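Local structure of probable Thioesterase (3HM0) at residues A[68-73]-A[115-120]. The protein probably hydrolyses thioester bonds, most likely those of acyl-CoA or related acyl thioesters, as a hotdog-fold member of the thioesterase superfamily. Numbering follows the deposited sequence.
Sequences SEFLRD and TRISRL
Phe70 and Thr115 have the nearest pair of CA atoms across the two segments, 7.2 Å apart, where helix segment 68-72 passes over strand segment 115-120. The local axes come within 9.0 Å at a signed angle of -73°, so the helix runs steeply across the strand. No hydrogen bond links the two segments, and a combined buried surface of 165 Å² indicates a small van der Waals contact, mostly apolar, carried essentially by one ring.

That ring belongs to Phe70, whose CA-CB bond points at the strand. With CG anti to the backbone N (chi1 -173°), the phenyl group extends away from the helix and meets three consecutive residues obliquely. On one flank CD1 lies 4.0 Å from the carbonyl O of Thr115; CE1 then reaches the backbone at CA of Arg116, 3.9 Å away. On the other flank CE2 packs against CD1 of Ile117 at 3.6 Å, a van der Waals contact between side chains that cross at about a right angle. Ile117 places CG1 beside its backbone N (chi1 -77°), which carries the CG1-CD1 arm to the phenyl ring.

Glu69 and Arg72, three residues apart on the same helix and not in contact with segment 115-120, form a salt bridge: Arg72 grips Glu69 side-on, NE to OE1 at 3.0 Å and NH1 to OE2 at 2.9 Å. Both acceptors stay near the guanidinium plane, although the nitrogens approach from above the carboxylate plane. Asp108 of the second subunit forms a salt bridge with Arg72, and the hydroxyl of its Tyr44 is hydrogen-bonded to Glu69, which ties this pair to the subunit interface.

Within the hotdog fold, helix 58-72 packs against the antiparallel sheet. Phe70 also touches His37 of strand 37-42 and Met127 of strand 124-133, the two strands that flank 110-120.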
ATOM      1  N   SER A  68      12.108 -10.979   5.827  1.00 30.92           N
ATOM      2  CA  SER A  68      13.270 -10.108   5.633  1.00 31.37           C
ATOM      3  C   SER A  68      14.182 -10.044   6.861  1.00 32.13           C
ATOM      4  O   SER A  68      15.397  -9.940   6.720  1.00 32.58           O
ATOM      5  CB  SER A  68      12.838  -8.684   5.282  1.00 30.92           C
ATOM      6  OG  SER A  68      12.320  -8.594   3.983  1.00 29.66           O
ATOM      7  N   GLU A  69      13.587 -10.082   8.049  1.00 33.07           N
ATOM      8  CA  GLU A  69      14.341  -9.967   9.282  1.00 34.90           C
ATOM      9  C   GLU A  69      15.041 -11.281   9.589  1.00 36.58           C
ATOM     10  O   GLU A  69      16.094 -11.298  10.240  1.00 36.98           O
ATOM     11  CB  GLU A  69      13.459  -9.543  10.468  1.00 34.48           C
ATOM     12  CG  GLU A  69      12.900  -8.112  10.400  1.00 33.59           C
ATOM     13  CD  GLU A  69      13.961  -7.015  10.419  1.00 32.83           C
ATOM     14  OE1 GLU A  69      15.131  -7.310  10.706  1.00 33.42           O
ATOM     15  OE2 GLU A  69      13.627  -5.842  10.140  1.00 31.84           O
ATOM     16  N   PHE A  70      14.440 -12.375   9.126  1.00 38.02           N
ATOM     17  CA  PHE A  70      15.051 -13.693   9.184  1.00 39.32           C
ATOM     18  C   PHE A  70      16.301 -13.647   8.308  1.00 40.48           C
ATOM     19  O   PHE A  70      17.397 -13.960   8.771  1.00 40.47           O
ATOM     20  CB  PHE A  70      14.055 -14.732   8.664  1.00 39.36           C
ATOM     21  CG  PHE A  70      14.504 -16.152   8.814  1.00 39.33           C
ATOM     22  CD1 PHE A  70      14.050 -16.924   9.882  1.00 40.09           C
ATOM     23  CD2 PHE A  70      15.342 -16.737   7.874  1.00 39.74           C
ATOM     24  CE1 PHE A  70      14.441 -18.259  10.027  1.00 39.29           C
ATOM     25  CE2 PHE A  70      15.746 -18.062   8.011  1.00 40.31           C
ATOM     26  CZ  PHE A  70      15.291 -18.827   9.097  1.00 39.81           C
ATOM     27  N   LEU A  71      16.132 -13.209   7.063  1.00 41.64           N
ATOM     28  CA  LEU A  71      17.216 -13.176   6.095  1.00 43.34           C
ATOM     29  C   LEU A  71      18.384 -12.318   6.569  1.00 44.40           C
ATOM     30  O   LEU A  71      19.530 -12.689   6.398  1.00 44.59           O
ATOM     31  CB  LEU A  71      16.702 -12.710   4.726  1.00 43.30           C
ATOM     32  CG  LEU A  71      15.648 -13.620   4.063  1.00 44.30           C
ATOM     33  CD1 LEU A  71      14.893 -12.911   2.902  1.00 44.28           C
ATOM     34  CD2 LEU A  71      16.219 -14.989   3.626  1.00 42.69           C
ATOM     35  N   ARG A  72      18.086 -11.185   7.191  1.00 46.03           N
ATOM     36  CA  ARG A  72      19.125 -10.301   7.694  1.00 47.37           C
ATOM     37  C   ARG A  72      19.791 -10.894   8.949  1.00 48.68           C
ATOM     38  O   ARG A  72      20.983 -10.664   9.195  1.00 49.26           O
ATOM     39  CB  ARG A  72      18.528  -8.898   7.921  1.00 47.48           C
ATOM     40  CG  ARG A  72      19.181  -8.005   8.992  1.00 46.66           C
ATOM     41  CD  ARG A  72      18.730  -6.524   8.915  1.00 44.71           C
ATOM     42  NE  ARG A  72      17.284  -6.342   8.817  1.00 42.18           N
ATOM     43  CZ  ARG A  72      16.662  -5.804   7.765  1.00 42.51           C
ATOM     44  NH1 ARG A  72      15.338  -5.696   7.758  1.00 41.46           N
ATOM     45  NH2 ARG A  72      17.353  -5.378   6.714  1.00 42.02           N
ATOM     46  N   ASP A  73      19.026 -11.675   9.724  1.00 49.66           N
ATOM     47  CA  ASP A  73      19.515 -12.307  10.961  1.00 50.11           C
ATOM     48  C   ASP A  73      20.677 -13.242  10.676  1.00 50.95           C
ATOM     49  O   ASP A  73      21.359 -13.705  11.606  1.00 51.08           O
ATOM     50  CB  ASP A  73      18.413 -13.141  11.630  1.00 50.17           C
ATOM     51  CG  ASP A  73      17.487 -12.318  12.511  1.00 50.12           C
ATOM     52  OD1 ASP A  73      17.882 -11.234  12.971  1.00 50.38           O
ATOM     53  OD2 ASP A  73      16.348 -12.767  12.745  1.00 50.01           O
ATOM     54  N   THR A 115       8.567 -16.686  12.453  1.00 34.80           N
ATOM     55  CA  THR A 115       9.018 -17.141  11.158  1.00 35.58           C
ATOM     56  C   THR A 115      10.105 -18.189  11.343  1.00 36.73           C
ATOM     57  O   THR A 115      10.998 -18.030  12.185  1.00 36.95           O
ATOM     58  CB  THR A 115       9.572 -15.956  10.337  1.00 35.13           C
ATOM     59  OG1 THR A 115       8.585 -14.922  10.246  1.00 34.01           O
ATOM     60  CG2 THR A 115       9.958 -16.384   8.954  1.00 35.56           C
ATOM     61  N   ARG A 116      10.006 -19.269  10.578  1.00 37.70           N
ATOM     62  CA  ARG A 116      11.112 -20.195  10.448  1.00 39.71           C
ATOM     63  C   ARG A 116      11.045 -20.857   9.080  1.00 40.65           C
ATOM     64  O   ARG A 116       9.971 -20.946   8.487  1.00 40.92           O
ATOM     65  CB  ARG A 116      11.093 -21.240  11.561  1.00 39.81           C
ATOM     66  CG  ARG A 116       9.959 -22.247  11.447  1.00 41.77           C
ATOM     67  CD  ARG A 116      10.153 -23.375  12.427  1.00 45.51           C
ATOM     68  NE  ARG A 116       8.986 -24.258  12.553  1.00 48.84           N
ATOM     69  CZ  ARG A 116       8.965 -25.353  13.314  1.00 49.86           C
ATOM     70  NH1 ARG A 116      10.038 -25.705  14.015  1.00 51.02           N
ATOM     71  NH2 ARG A 116       7.873 -26.100  13.381  1.00 50.71           N
ATOM     72  N   ILE A 117      12.194 -21.289   8.569  1.00 41.94           N
ATOM     73  CA  ILE A 117      12.232 -22.121   7.387  1.00 43.45           C
ATOM     74  C   ILE A 117      11.812 -23.510   7.853  1.00 44.92           C
ATOM     75  O   ILE A 117      12.143 -23.926   8.968  1.00 45.35           O
ATOM     76  CB  ILE A 117      13.629 -22.126   6.731  1.00 43.36           C
ATOM     77  CG1 ILE A 117      13.843 -20.831   5.946  1.00 43.07           C
ATOM     78  CG2 ILE A 117      13.781 -23.304   5.756  1.00 43.53           C
ATOM     79  CD1 ILE A 117      15.270 -20.613   5.481  1.00 44.00           C
ATOM     80  N   SER A 118      11.030 -24.200   7.035  1.00 46.36           N
ATOM     81  CA  SER A 118      10.565 -25.533   7.391  1.00 47.96           C
ATOM     82  C   SER A 118      10.988 -26.596   6.365  1.00 49.12           C
ATOM     83  O   SER A 118      10.954 -27.794   6.672  1.00 49.39           O
ATOM     84  CB  SER A 118       9.047 -25.538   7.584  1.00 47.92           C
ATOM     85  OG  SER A 118       8.371 -25.271   6.367  1.00 47.75           O
ATOM     86  N   ARG A 119      11.369 -26.154   5.158  1.00 50.12           N
ATOM     87  CA  ARG A 119      11.880 -27.038   4.096  1.00 51.25           C
ATOM     88  C   ARG A 119      12.779 -26.268   3.133  1.00 51.35           C
ATOM     89  O   ARG A 119      12.406 -25.207   2.641  1.00 51.24           O
ATOM     90  CB  ARG A 119      10.729 -27.710   3.335  1.00 51.52           C
ATOM     91  CG  ARG A 119      11.100 -28.955   2.473  1.00 54.09           C
ATOM     92  CD  ARG A 119       9.870 -29.903   2.263  1.00 58.01           C
ATOM     93  NE  ARG A 119       8.595 -29.205   2.507  1.00 60.45           N
ATOM     94  CZ  ARG A 119       7.390 -29.593   2.083  1.00 62.42           C
ATOM     95  NH1 ARG A 119       7.238 -30.711   1.372  1.00 62.96           N
ATOM     96  NH2 ARG A 119       6.322 -28.846   2.376  1.00 62.35           N
ATOM     97  N   LEU A 120      13.976 -26.803   2.907  1.00 51.89           N
ATOM     98  CA  LEU A 120      14.920 -26.298   1.913  1.00 52.57           C
ATOM     99  C   LEU A 120      14.899 -27.252   0.729  1.00 52.77           C
ATOM    100  O   LEU A 120      14.545 -28.415   0.895  1.00 52.85           O
ATOM    101  CB  LEU A 120      16.329 -26.252   2.508  1.00 52.72           C
ATOM    102  CG  LEU A 120      17.380 -25.270   1.971  1.00 53.74           C
ATOM    103  CD1 LEU A 120      16.905 -23.826   2.050  1.00 53.31           C
ATOM    104  CD2 LEU A 120      18.701 -25.420   2.745  1.00 55.37           C
TER